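Local coordinates for protein glycoside Hydrolase (Bacteroides uniformis, PDB 5T99) that probably hydrolyses beta-galactosidic linkages in agarose-derived oligosaccharides, as a family 2 glycoside hydrolase of a human intestinal symbiont, at residues 38-43 with 85-90; 187-192 with 199-204; 800-805 with 816-821; 497-502 with 518-523; 307-312 with 342-347. One frame throughout, in Å; residues are numbered along the deposited sequence.

Interaction 1 of 5, residues 38-43 with 85-90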
# COMPACT_ATOMS: atom_id res chain seq x y z
N LYS A 38 -23.77 8.27 -10.70
CA LYS A 38 -22.94 9.45 -10.48
C LYS A 38 -23.76 10.72 -10.69
O LYS A 38 -24.20 10.98 -11.79
CB LYS A 38 -21.76 9.44 -11.46
CG LYS A 38 -20.78 10.59 -11.26
CD LYS A 38 -19.61 10.49 -12.22
CE LYS A 38 -18.65 11.66 -12.03
NZ LYS A 38 -17.70 11.78 -13.17
N GLY A 39 -23.97 11.49 -9.62
CA GLY A 39 -24.71 12.77 -9.68
C GLY A 39 -25.80 12.87 -8.62
O GLY A 39 -26.22 11.85 -8.05
N GLU A 40 -26.27 14.08 -8.34
CA GLU A 40 -27.33 14.28 -7.35
C GLU A 40 -28.67 13.93 -7.97
O GLU A 40 -28.91 14.17 -9.16
CB GLU A 40 -27.35 15.71 -6.81
CG GLU A 40 -28.37 15.95 -5.69
CD GLU A 40 -28.15 15.10 -4.45
OE1 GLU A 40 -28.50 13.90 -4.46
OE2 GLU A 40 -27.64 15.63 -3.44
N ILE A 41 -29.53 13.32 -7.16
CA ILE A 41 -30.91 12.98 -7.54
C ILE A 41 -31.75 12.91 -6.26
O ILE A 41 -31.29 12.38 -5.24
CB ILE A 41 -30.99 11.68 -8.39
CG1 ILE A 41 -32.46 11.30 -8.67
CG2 ILE A 41 -30.26 10.52 -7.72
CD1 ILE A 41 -32.65 10.44 -9.91
N LYS A 42 -32.95 13.47 -6.31
CA LYS A 42 -33.82 13.60 -5.13
C LYS A 42 -34.43 12.25 -4.74
O LYS A 42 -34.75 11.44 -5.61
CB LYS A 42 -34.94 14.62 -5.39
N GLY A 43 -34.55 12.02 -3.43
CA GLY A 43 -35.26 10.86 -2.87
C GLY A 43 -34.75 9.46 -3.21
O GLY A 43 -35.50 8.50 -3.08
N THR A 85 -21.26 14.01 -6.20
CA THR A 85 -22.20 13.15 -5.51
C THR A 85 -22.26 11.83 -6.25
O THR A 85 -22.22 11.80 -7.49
CB THR A 85 -23.59 13.80 -5.44
OG1 THR A 85 -23.48 15.05 -4.74
CG2 THR A 85 -24.60 12.91 -4.73
N GLY A 86 -22.33 10.74 -5.48
CA GLY A 86 -22.47 9.38 -6.02
C GLY A 86 -23.40 8.61 -5.12
O GLY A 86 -23.30 8.69 -3.89
N TRP A 87 -24.31 7.85 -5.73
CA TRP A 87 -25.30 7.08 -5.01
C TRP A 87 -25.12 5.61 -5.31
O TRP A 87 -24.86 5.24 -6.46
CB TRP A 87 -26.72 7.49 -5.42
CG TRP A 87 -27.29 8.68 -4.70
CD1 TRP A 87 -27.21 10.00 -5.08
CD2 TRP A 87 -28.07 8.67 -3.50
NE1 TRP A 87 -27.88 10.80 -4.18
CE2 TRP A 87 -28.42 10.01 -3.21
CE3 TRP A 87 -28.49 7.65 -2.64
CZ2 TRP A 87 -29.17 10.35 -2.10
CZ3 TRP A 87 -29.25 7.99 -1.53
CH2 TRP A 87 -29.59 9.34 -1.27
N TYR A 88 -25.26 4.78 -4.27
CA TYR A 88 -25.31 3.32 -4.43
C TYR A 88 -26.56 2.78 -3.76
O TYR A 88 -26.91 3.21 -2.68
CB TYR A 88 -24.10 2.64 -3.81
CG TYR A 88 -22.76 2.99 -4.41
CD1 TYR A 88 -22.10 2.10 -5.25
CD2 TYR A 88 -22.12 4.18 -4.08
CE1 TYR A 88 -20.85 2.40 -5.78
CE2 TYR A 88 -20.87 4.50 -4.60
CZ TYR A 88 -20.25 3.60 -5.44
OH TYR A 88 -19.03 3.91 -5.95
N ARG A 89 -27.21 1.82 -4.42
CA ARG A 89 -28.38 1.15 -3.88
C ARG A 89 -28.25 -0.33 -4.11
O ARG A 89 -27.80 -0.74 -5.17
CB ARG A 89 -29.66 1.63 -4.57
CG ARG A 89 -30.15 3.02 -4.17
CD ARG A 89 -31.32 3.44 -5.06
NE ARG A 89 -32.48 2.55 -4.92
CZ ARG A 89 -33.48 2.68 -4.04
NH1 ARG A 89 -33.50 3.66 -3.14
NH2 ARG A 89 -34.47 1.80 -4.04
N LYS A 90 -28.64 -1.12 -3.12
CA LYS A 90 -28.72 -2.57 -3.27
C LYS A 90 -30.06 -3.03 -2.70
O LYS A 90 -30.43 -2.63 -1.61
CB LYS A 90 -27.57 -3.27 -2.54
CG LYS A 90 -27.64 -4.79 -2.61
CD LYS A 90 -26.34 -5.45 -2.18
CE LYS A 90 -26.46 -6.97 -2.18
NZ LYS A 90 -25.19 -7.68 -1.84
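Lys38 and Gly86 face each other as an antiparallel non-hydrogen-bonded pair, their CA atoms 4.5 Å apart, and beyond it Gly39 N donates to Thr85 O over 2.8 Å. Gly39 suits this spot because, at its backbone angles, a CB would jam against the carbonyl oxygen of Lys38. Thr85 turns its methyl CG2 inward, 3.8 Å from Gly39 O. In one of the two conformers of Glu40, CG stands anti to the backbone N (chi1 -176°) and the chain bends at the next bond, curling the carboxylate back over its own loop. In this conformer OE1 accepts from Trp87 NE1, 3.2 Å away in the indole plane, in a nearly straight hydrogen bond (169° at the hydrogen), and from Ile41 N, 2.9 Å away on the anti lone pair. Gly39 O also lies at the indole edge, and Ile41 CG2 is 4.1 Å from Trp87 CD1. The ring of Trp117 meets this indole, the planes about 20° apart; Arg89 forms a salt bridge with Asp51. A tryptophan of an interior strand thus holds, in that conformer, the loop leaving adjoining strand 34-38, in the antiparallel sheet of the jelly-roll-like sugar-binding domain.

Interaction 2 of 5, residues 187-192 with 199-204; sequences VYVTTP and AVVQIE. With EDO (1,2-ethanediol), chain K; EDO (1,2-ethanediol), chain J.
The beta hairpin of strands 180-194 and 198-209 pairs Tyr188 with Glu204 and Thr190 with Gln202, both antiparallel hydrogen-bonded pairs, with Val189 and Ile203 forming the non-hydrogen-bonded pair between them. The shortest of the four backbone bonds runs from Gln202 N to Thr190 O, at 2.8 Å. On one face branched aliphatic residues pack together: Val187 CG1 sits 3.8 Å from Ile203 CG2, and Val189 CG1 3.9 Å from Val201 CG1. The other face is polar and wetter. Thr190 and Gln202 run side by side, OG1 lying 3.4 Å from Gln202 CB, and two waters reach that hydroxyl; one of them also donates to Tyr188 O. Glu204 extends with CG anti to the backbone N (chi1 -172°), bringing OE2 to the edge of the Tyr188 ring, while OE1 accepts from O1 of an ethanediol (chain K), probably from the crystallisation liquor, at 2.8 Å. With an alanine here the backbone pair with Tyr188 would remain, but the tyrosine edge would probably lose the carboxylate beside it. Tyr188 OH bonds Asp442, and Arg404 makes a cation-pi contact with its ring. The valine face packs on Leu270 of strand 268-276 and on strand 279-288, while strand 245-255 continues the sheet beyond 198-209.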
# COMPACT_ATOMS: atom_id res chain seq x y z
N VAL A 187 -11.67 -9.18 19.15
CA VAL A 187 -10.55 -9.98 19.68
C VAL A 187 -9.23 -9.23 19.50
O VAL A 187 -8.95 -8.69 18.43
CB VAL A 187 -10.45 -11.36 19.01
CG1 VAL A 187 -9.24 -12.13 19.54
CG2 VAL A 187 -11.73 -12.16 19.23
N TYR A 188 -8.43 -9.21 20.56
CA TYR A 188 -7.17 -8.49 20.59
C TYR A 188 -6.09 -9.47 21.05
O TYR A 188 -6.09 -9.89 22.20
CB TYR A 188 -7.34 -7.28 21.54
CG TYR A 188 -6.11 -6.46 21.85
CD1 TYR A 188 -5.04 -6.32 20.95
CD2 TYR A 188 -6.03 -5.77 23.07
CE1 TYR A 188 -3.94 -5.53 21.26
CE2 TYR A 188 -4.93 -4.98 23.39
CZ TYR A 188 -3.89 -4.86 22.49
OH TYR A 188 -2.80 -4.08 22.85
N VAL A 189 -5.19 -9.84 20.13
CA VAL A 189 -4.17 -10.87 20.33
C VAL A 189 -2.79 -10.23 20.48
O VAL A 189 -2.35 -9.51 19.58
CB VAL A 189 -4.12 -11.82 19.11
CG1 VAL A 189 -3.08 -12.93 19.31
CG2 VAL A 189 -5.50 -12.40 18.82
N THR A 190 -2.12 -10.50 21.61
CA THR A 190 -0.76 -10.01 21.86
C THR A 190 0.16 -11.17 22.23
O THR A 190 -0.32 -12.28 22.47
CB THR A 190 -0.75 -8.94 22.98
OG1 THR A 190 -1.38 -9.45 24.18
CG2 THR A 190 -1.47 -7.67 22.50
N THR A 191 1.47 -10.92 22.24
CA THR A 191 2.47 -11.95 22.56
C THR A 191 3.52 -11.39 23.53
O THR A 191 4.62 -10.98 23.13
CB THR A 191 3.16 -12.51 21.30
OG1 THR A 191 3.76 -11.45 20.54
CG2 THR A 191 2.19 -13.25 20.43
N PRO A 192 3.17 -11.34 24.82
CA PRO A 192 4.04 -10.65 25.79
C PRO A 192 5.37 -11.34 26.12
O PRO A 192 6.24 -10.71 26.76
CB PRO A 192 3.15 -10.51 27.03
CG PRO A 192 2.06 -11.49 26.86
CD PRO A 192 1.86 -11.68 25.39
N ALA A 199 6.65 -19.01 23.23
CA ALA A 199 5.93 -17.75 23.16
C ALA A 199 4.66 -17.91 23.97
O ALA A 199 4.14 -19.01 24.13
CB ALA A 199 5.58 -17.42 21.72
N VAL A 200 4.18 -16.78 24.51
CA VAL A 200 2.91 -16.73 25.22
C VAL A 200 2.00 -15.87 24.38
O VAL A 200 2.37 -14.75 24.02
CB VAL A 200 3.07 -16.13 26.62
CG1 VAL A 200 1.72 -16.02 27.33
CG2 VAL A 200 4.02 -16.97 27.45
N VAL A 201 0.82 -16.41 24.05
CA VAL A 201 -0.20 -15.71 23.27
C VAL A 201 -1.30 -15.30 24.23
O VAL A 201 -1.95 -16.15 24.82
CB VAL A 201 -0.79 -16.62 22.19
CG1 VAL A 201 -1.93 -15.92 21.46
CG2 VAL A 201 0.29 -17.05 21.20
N GLN A 202 -1.50 -13.99 24.38
CA GLN A 202 -2.50 -13.43 25.27
C GLN A 202 -3.65 -12.96 24.41
O GLN A 202 -3.43 -12.33 23.37
CB GLN A 202 -1.88 -12.28 26.08
CG GLN A 202 -2.84 -11.52 26.99
CD GLN A 202 -2.18 -10.35 27.70
OE1 GLN A 202 -2.55 -9.18 27.51
NE2 GLN A 202 -1.22 -10.65 28.53
N ILE A 203 -4.88 -13.26 24.82
CA ILE A 203 -6.07 -13.00 23.99
C ILE A 203 -7.17 -12.36 24.82
O ILE A 203 -7.62 -12.94 25.82
CB ILE A 203 -6.62 -14.29 23.35
CG1 ILE A 203 -5.53 -14.96 22.48
CG2 ILE A 203 -7.86 -13.97 22.51
CD1 ILE A 203 -5.87 -16.38 22.07
N GLU A 204 -7.61 -11.17 24.40
CA GLU A 204 -8.76 -10.50 24.98
C GLU A 204 -9.97 -10.71 24.10
O GLU A 204 -9.94 -10.35 22.93
CB GLU A 204 -8.51 -9.00 25.14
CG GLU A 204 -9.61 -8.28 25.93
CD GLU A 204 -9.55 -6.78 25.76
OE1 GLU A 204 -9.01 -6.11 26.65
OE2 GLU A 204 -10.03 -6.29 24.72
C1 EDO K . -9.28 -3.15 25.76
O1 EDO K . -9.26 -3.38 27.17
C2 EDO K . -8.34 -2.02 25.33
O2 EDO K . -8.99 -1.14 24.40
C1 EDO J . 0.32 -8.78 17.54
O1 EDO J . -0.80 -8.04 18.08
C2 EDO J . -0.04 -10.22 17.16
O2 EDO J . 0.10 -10.47 15.75
O HOH W 1 -4.04 -9.49 24.21
O HOH W 2 0.15 -7.87 25.77

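Interaction 3 of 5, residues 800-805 with 816-821; sequences GKMNIT and TTINVE
Met802 and Ile818 form the middle of three hydrogen-bonded pairs in an antiparallel hairpin, flanked by Gly800 with Val820 and Ile804 with Thr816. The two central bonds are short: Met802 N to Ile818 O spans 2.7 Å and Ile818 N to Met802 O 2.8 Å. Packing is close on the face carrying the apolar residues. Met802 runs straight out, its CG anti to the backbone N (chi1 174°), and then bends at a nearly eclipsed, somewhat strained last torsion (chi3 8°), which lays the CE methyl 3.8 Å from Val820 CG2 and 4.0 Å from Ile818 CB. An unbranched thioether can bring its terminal methyl against both of these branched neighbours. Farther along, Ile804 lies beside Thr816, CB to CG2 4.0 Å, so the threonine presents its methyl to the buried side. Gly800 adopts backbone angles that would press any CB against the preceding carbonyl oxygen.

The reverse face is looser and more open to solvent. Lys801 touches Thr817 through its aliphatic root, CB to CG2 3.7 Å, and sends its amine onward. Asn803 ND2 reaches Thr817 OG1 at 3.2 Å, but the bend at hydrogen, 130°, marks this as a weak bond. Asn819 and Lys801 simply run alongside each other. Beneath the apolar face lie Val792 and Leu790 of strand 787-793, with Leu716 and Pro718 of strand 713-718. One apolar face turned to a second sheet and one polar face turned outward are the signature of a beta sandwich, here probably the immunoglobulin-like C-terminal domain.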
# COMPACT_ATOMS: atom_id res chain seq x y z
N GLY A 800 -10.20 -21.85 -18.39
CA GLY A 800 -9.77 -22.02 -19.77
C GLY A 800 -8.77 -20.97 -20.22
O GLY A 800 -8.13 -20.32 -19.39
N LYS A 801 -8.64 -20.81 -21.54
CA LYS A 801 -7.69 -19.88 -22.13
C LYS A 801 -8.27 -18.47 -22.23
O LYS A 801 -9.45 -18.28 -22.55
CB LYS A 801 -7.28 -20.32 -23.53
CG LYS A 801 -6.73 -21.73 -23.66
CD LYS A 801 -6.27 -21.97 -25.10
CE LYS A 801 -6.31 -23.44 -25.49
NZ LYS A 801 -5.42 -24.27 -24.63
N MET A 802 -7.43 -17.49 -21.96
CA MET A 802 -7.73 -16.10 -22.26
C MET A 802 -6.70 -15.70 -23.30
O MET A 802 -5.49 -15.77 -23.02
CB MET A 802 -7.61 -15.25 -21.00
CG MET A 802 -7.78 -13.76 -21.24
SD MET A 802 -7.76 -12.68 -19.81
CE MET A 802 -7.28 -13.74 -18.45
N ASN A 803 -7.16 -15.29 -24.48
CA ASN A 803 -6.28 -15.02 -25.63
C ASN A 803 -6.16 -13.54 -25.89
O ASN A 803 -7.15 -12.87 -26.14
CB ASN A 803 -6.82 -15.71 -26.88
CG ASN A 803 -7.00 -17.20 -26.67
OD1 ASN A 803 -8.10 -17.73 -26.83
ND2 ASN A 803 -5.92 -17.88 -26.27
N ILE A 804 -4.92 -13.05 -25.82
CA ILE A 804 -4.63 -11.63 -25.99
C ILE A 804 -4.02 -11.40 -27.37
O ILE A 804 -3.21 -12.20 -27.83
CB ILE A 804 -3.61 -11.13 -24.93
CG1 ILE A 804 -3.93 -11.67 -23.53
CG2 ILE A 804 -3.53 -9.61 -24.95
CD1 ILE A 804 -5.36 -11.48 -23.06
N THR A 805 -4.41 -10.30 -28.00
CA THR A 805 -3.82 -9.86 -29.27
C THR A 805 -3.47 -8.38 -29.15
O THR A 805 -4.32 -7.57 -28.77
CB THR A 805 -4.80 -10.10 -30.43
OG1 THR A 805 -5.02 -11.51 -30.57
CG2 THR A 805 -4.26 -9.55 -31.75
N THR A 816 -0.50 -13.71 -26.92
CA THR A 816 -0.13 -14.54 -25.76
C THR A 816 -1.40 -15.08 -25.13
O THR A 816 -2.47 -14.48 -25.26
CB THR A 816 0.74 -13.76 -24.73
OG1 THR A 816 1.33 -14.67 -23.80
CG2 THR A 816 -0.08 -12.71 -23.99
N THR A 817 -1.26 -16.22 -24.46
CA THR A 817 -2.38 -16.84 -23.76
C THR A 817 -2.16 -16.82 -22.25
O THR A 817 -1.06 -17.11 -21.76
CB THR A 817 -2.61 -18.30 -24.22
OG1 THR A 817 -2.82 -18.33 -25.63
CG2 THR A 817 -3.85 -18.91 -23.53
N ILE A 818 -3.22 -16.48 -21.52
CA ILE A 818 -3.24 -16.58 -20.07
C ILE A 818 -4.22 -17.70 -19.73
O ILE A 818 -5.36 -17.70 -20.19
CB ILE A 818 -3.68 -15.25 -19.41
CG1 ILE A 818 -2.81 -14.08 -19.88
CG2 ILE A 818 -3.62 -15.37 -17.89
CD1 ILE A 818 -1.32 -14.20 -19.61
N ASN A 819 -3.75 -18.66 -18.92
CA ASN A 819 -4.58 -19.77 -18.47
C ASN A 819 -5.25 -19.42 -17.14
O ASN A 819 -4.62 -18.87 -16.24
CB ASN A 819 -3.76 -21.06 -18.37
CG ASN A 819 -3.56 -21.70 -19.73
OD1 ASN A 819 -4.50 -22.22 -20.33
ND2 ASN A 819 -2.33 -21.66 -20.23
N VAL A 820 -6.53 -19.76 -17.02
CA VAL A 820 -7.35 -19.38 -15.89
C VAL A 820 -7.88 -20.68 -15.25
O VAL A 820 -8.52 -21.49 -15.94
CB VAL A 820 -8.50 -18.45 -16.35
CG1 VAL A 820 -9.37 -18.01 -15.18
CG2 VAL A 820 -7.91 -17.24 -17.08
N GLU A 821 -7.60 -20.86 -13.96
CA GLU A 821 -7.93 -22.08 -13.22
C GLU A 821 -8.84 -21.81 -12.02
O GLU A 821 -8.98 -20.66 -11.60
CB GLU A 821 -6.64 -22.73 -12.73
CG GLU A 821 -5.74 -23.26 -13.84
CD GLU A 821 -4.44 -23.84 -13.32
OE1 GLU A 821 -4.19 -23.79 -12.09
OE2 GLU A 821 -3.65 -24.35 -14.14

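Interaction 4 of 5, residues 497-502 with 518-523; sequences SCTSSR and NQVTSY
Ser501 and Gln519 meet because OG of the serine lies anti to its carbonyl carbon (chi1 -56°), while the glutamine chain folds back at its second torsion (chi2 -68°). Both belong to the long loop that follows barrel strand 490-495 in the TIM-barrel catalytic domain. Ser501 OG works in both directions: it donates to Gln519 OE1, 2.6 Å away on a lone pair in the amide plane, and accepts from Val520 N at 3.1 Å. A third bond, Ser501 N to Val520 O (3.0 Å), completes the grip. Serine suits the place, being small enough to be buried yet able both to donate and to accept a hydrogen bond. Were this an alanine, Val520 N and Gln519 OE1 would probably both lose their shared partner, leaving the amide held by Asn769 at NE2 and the backbone bond unaffected. Val520 directs CG1 onto Thr499, 3.5 Å from its carbonyl O, and Thr499 OG1 bonds the backbone of Ile526. At the start of the same segment, Ser497 OG hydrogen-bonds the bound galacto-isofagomine and Tyr473 OH. Ser500 OG is held by Arg599 and Ser522 OG by Asp598. One water links these two hydroxyls, 3.0 Å from Ser500 OG and 2.8 Å from Ser522 OG, to which it donates.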
# COMPACT_ATOMS: atom_id res chain seq x y z
N SER A 497 12.48 12.61 -2.11
CA SER A 497 11.59 13.34 -3.04
C SER A 497 12.25 13.73 -4.38
O SER A 497 11.80 14.65 -5.06
CB SER A 497 10.91 14.55 -2.35
OG SER A 497 9.62 14.20 -1.89
N CYS A 498 13.29 12.98 -4.76
CA CYS A 498 13.90 13.06 -6.07
C CYS A 498 12.84 12.64 -7.09
O CYS A 498 12.02 11.76 -6.83
CB CYS A 498 15.11 12.13 -6.13
SG CYS A 498 16.15 12.24 -7.61
N THR A 499 12.85 13.30 -8.24
CA THR A 499 11.88 13.05 -9.29
C THR A 499 12.57 12.56 -10.56
O THR A 499 13.72 12.94 -10.84
CB THR A 499 11.08 14.32 -9.60
OG1 THR A 499 11.98 15.41 -9.88
CG2 THR A 499 10.22 14.69 -8.41
N SER A 500 11.86 11.74 -11.32
CA SER A 500 12.32 11.27 -12.62
C SER A 500 11.16 10.71 -13.44
O SER A 500 10.12 10.34 -12.89
CB SER A 500 13.41 10.21 -12.47
OG SER A 500 12.97 9.10 -11.72
N SER A 501 11.33 10.71 -14.76
CA SER A 501 10.43 10.00 -15.67
C SER A 501 11.20 8.78 -16.17
O SER A 501 12.40 8.89 -16.46
CB SER A 501 10.01 10.89 -16.84
OG SER A 501 9.42 12.10 -16.39
N ARG A 502 10.52 7.63 -16.27
CA ARG A 502 11.14 6.37 -16.72
C ARG A 502 11.75 6.51 -18.10
O ARG A 502 11.05 6.92 -19.03
CB ARG A 502 10.10 5.24 -16.76
CG ARG A 502 10.69 3.87 -17.09
CD ARG A 502 9.68 2.74 -16.88
NE ARG A 502 8.45 2.97 -17.63
CZ ARG A 502 8.31 2.81 -18.95
NH1 ARG A 502 9.32 2.41 -19.71
NH2 ARG A 502 7.13 3.07 -19.51
N ASN A 518 8.65 19.08 -19.26
CA ASN A 518 7.40 18.27 -19.13
C ASN A 518 7.60 16.82 -18.61
O ASN A 518 6.65 16.15 -18.16
CB ASN A 518 6.60 18.26 -20.44
CG ASN A 518 5.12 18.05 -20.23
OD1 ASN A 518 4.54 18.56 -19.28
ND2 ASN A 518 4.50 17.29 -21.13
N GLN A 519 8.83 16.33 -18.75
CA GLN A 519 9.32 15.14 -18.09
C GLN A 519 10.58 15.57 -17.33
O GLN A 519 11.07 16.70 -17.51
CB GLN A 519 9.66 14.08 -19.14
CG GLN A 519 8.50 13.65 -20.05
CD GLN A 519 7.40 12.88 -19.32
OE1 GLN A 519 7.63 12.31 -18.25
NE2 GLN A 519 6.21 12.84 -19.91
N VAL A 520 11.10 14.67 -16.49
CA VAL A 520 12.27 14.95 -15.65
C VAL A 520 13.37 13.93 -15.92
O VAL A 520 13.10 12.73 -16.13
CB VAL A 520 11.89 14.91 -14.15
CG1 VAL A 520 13.05 15.38 -13.28
CG2 VAL A 520 10.63 15.73 -13.89
N THR A 521 14.61 14.40 -15.88
CA THR A 521 15.79 13.56 -16.13
C THR A 521 15.88 12.34 -15.18
O THR A 521 15.78 12.48 -13.95
CB THR A 521 17.11 14.38 -16.09
OG1 THR A 521 18.21 13.60 -16.59
CG2 THR A 521 17.45 14.87 -14.69
N SER A 522 16.07 11.16 -15.79
CA SER A 522 16.28 9.89 -15.06
C SER A 522 17.74 9.69 -14.61
O SER A 522 18.12 8.59 -14.17
CB SER A 522 15.79 8.70 -15.91
OG SER A 522 15.62 7.52 -15.14
N TYR A 523 18.57 10.74 -14.71
CA TYR A 523 19.84 10.78 -13.98
C TYR A 523 19.64 11.01 -12.45
O TYR A 523 20.61 10.91 -11.70
CB TYR A 523 20.80 11.84 -14.58
CG TYR A 523 21.49 11.41 -15.87
CD1 TYR A 523 22.59 10.56 -15.82
CD2 TYR A 523 21.05 11.86 -17.12
CE1 TYR A 523 23.24 10.15 -16.98
CE2 TYR A 523 21.70 11.46 -18.29
CZ TYR A 523 22.79 10.60 -18.22
OH TYR A 523 23.44 10.19 -19.36
O HOH W 3 15.36 7.44 -12.33

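Interaction 5 of 5, residues 307-312 with 342-347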
# COMPACT_ATOMS: atom_id res chain seq x y z
N ILE A 307 16.95 -4.00 13.67
CA ILE A 307 16.34 -3.91 12.35
C ILE A 307 16.60 -2.49 11.84
O ILE A 307 16.66 -1.55 12.63
CB ILE A 307 14.81 -4.25 12.40
CG1 ILE A 307 14.22 -4.32 10.99
CG2 ILE A 307 14.01 -3.24 13.22
CD1 ILE A 307 12.76 -4.76 10.98
N ARG A 308 16.80 -2.36 10.53
CA ARG A 308 16.89 -1.05 9.88
C ARG A 308 15.83 -0.94 8.81
O ARG A 308 15.56 -1.90 8.10
CB ARG A 308 18.28 -0.83 9.28
CG ARG A 308 19.39 -1.05 10.29
CD ARG A 308 20.74 -0.51 9.85
NE ARG A 308 21.57 -0.17 11.02
CZ ARG A 308 21.46 0.93 11.77
NH1 ARG A 308 20.52 1.85 11.52
NH2 ARG A 308 22.29 1.12 12.80
N PHE A 309 15.24 0.25 8.68
CA PHE A 309 14.18 0.47 7.71
C PHE A 309 14.74 0.92 6.36
O PHE A 309 15.15 2.07 6.18
CB PHE A 309 13.16 1.50 8.23
CG PHE A 309 12.66 1.21 9.62
CD1 PHE A 309 12.21 -0.05 9.97
CD2 PHE A 309 12.61 2.22 10.56
CE1 PHE A 309 11.75 -0.31 11.25
CE2 PHE A 309 12.14 1.98 11.84
CZ PHE A 309 11.71 0.71 12.19
N ASN A 310 14.77 -0.02 5.42
CA ASN A 310 14.83 0.27 3.99
C ASN A 310 13.39 0.43 3.53
O ASN A 310 12.79 -0.50 2.99
CB ASN A 310 15.45 -0.90 3.23
CG ASN A 310 16.88 -1.14 3.62
OD1 ASN A 310 17.56 -0.26 4.12
ND2 ASN A 310 17.35 -2.36 3.39
N GLY A 311 12.85 1.63 3.75
CA GLY A 311 11.41 1.86 3.68
C GLY A 311 10.94 2.66 2.49
O GLY A 311 11.72 3.37 1.87
N VAL A 312 9.64 2.57 2.22
CA VAL A 312 9.00 3.38 1.20
C VAL A 312 7.64 3.87 1.70
O VAL A 312 6.96 3.18 2.48
CB VAL A 312 8.83 2.62 -0.14
CG1 VAL A 312 10.16 2.07 -0.61
CG2 VAL A 312 7.81 1.50 -0.04
N VAL A 342 13.23 -3.43 -0.19
CA VAL A 342 12.32 -2.81 0.77
C VAL A 342 11.90 -3.83 1.83
O VAL A 342 11.42 -4.92 1.48
CB VAL A 342 11.07 -2.25 0.07
CG1 VAL A 342 10.04 -1.71 1.07
CG2 VAL A 342 11.45 -1.15 -0.91
N ASN A 343 12.08 -3.47 3.09
CA ASN A 343 11.58 -4.27 4.21
C ASN A 343 10.53 -3.55 5.07
O ASN A 343 10.09 -4.08 6.09
CB ASN A 343 12.76 -4.71 5.10
CG ASN A 343 13.35 -3.55 5.88
OD1 ASN A 343 13.28 -2.41 5.44
ND2 ASN A 343 13.93 -3.84 7.04
N ALA A 344 10.14 -2.34 4.67
CA ALA A 344 9.27 -1.51 5.50
C ALA A 344 8.41 -0.55 4.70
O ALA A 344 8.82 -0.07 3.65
CB ALA A 344 10.11 -0.74 6.51
N ILE A 345 7.20 -0.29 5.20
CA ILE A 345 6.21 0.54 4.52
C ILE A 345 5.72 1.61 5.50
O ILE A 345 5.45 1.31 6.65
CB ILE A 345 4.98 -0.27 4.06
CG1 ILE A 345 5.37 -1.53 3.27
CG2 ILE A 345 4.04 0.61 3.23
CD1 ILE A 345 6.01 -1.29 1.92
N ARG A 346 5.61 2.85 5.03
CA ARG A 346 4.90 3.92 5.75
C ARG A 346 3.60 4.17 5.00
O ARG A 346 3.66 4.48 3.82
CB ARG A 346 5.75 5.18 5.78
CG ARG A 346 5.08 6.40 6.41
CD ARG A 346 6.09 7.43 6.93
NE ARG A 346 5.42 8.61 7.47
CZ ARG A 346 5.27 9.80 6.87
NH1 ARG A 346 5.79 10.06 5.65
NH2 ARG A 346 4.59 10.76 7.48
N THR A 347 2.44 4.06 5.66
CA THR A 347 1.14 4.24 4.97
C THR A 347 0.73 5.72 4.84
O THR A 347 -0.29 6.17 5.38
CB THR A 347 -0.01 3.37 5.56
OG1 THR A 347 -0.50 3.91 6.80
CG2 THR A 347 0.44 1.96 5.79
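Asn343 turns its amide against the backbone of Arg308 and Asn310. Its CG stands between the backbone N and the carbonyl carbon (chi1 71°), which brings ND2 to Arg308 O at 2.7 Å, with that oxygen close to the amide plane. OD1 accepts from Asn310 N at 2.8 Å, a weak bond because the angle at hydrogen is only 130°. Asparagine suits the spot, since its donor and acceptor together serve a carbonyl and an N-H, while its own backbone N donates to Asn310 O at 3.1 Å. Parallel pairing continues with Val312 N to Ala344 O and Arg346 N to Val312 O. On the helix side, Val312 crosses Val342 at about a right angle, CG1 to CG2 3.5 Å, and lies alongside Ile345, CG2 to CD1 3.9 Å; Met337 and Leu334 of helix 327-339 cover them. On the other face, CB of Ala344 lies 4.1 Å from Phe309 CD1, beside Gly311, where a CB would come up against Ala344 O. Arg346 leads away to Glu370, Glu494 and Asn416, the last two lining the ligand pocket. Two parallel strands joined through a helix make the first beta-alpha-beta crossover of the TIM barrel.

Overall arrangement
The five contacts are spread over four regions of the chain and none touches another. Interactions 4 and 5 share the catalytic barrel and come closest, about 9 Å between nearest atoms. Both approach the galacto-isofagomine site: Ser497 of interaction 4 bonds the ligand directly, and the side chain of Arg346 in interaction 5 is about 6 Å from it. Interaction 2, in the adjoining beta domain, lies about 15 Å from interaction 5 at the nearest atoms. Interactions 1 and 3 occupy the N-terminal sugar-binding domain and the C-terminal region, their centres about 37 Å apart, and interaction 3 approaches interaction 4 to about 17 Å between nearest atoms. Interactions 2 and 4 fall on opposite sides of the chain's centre.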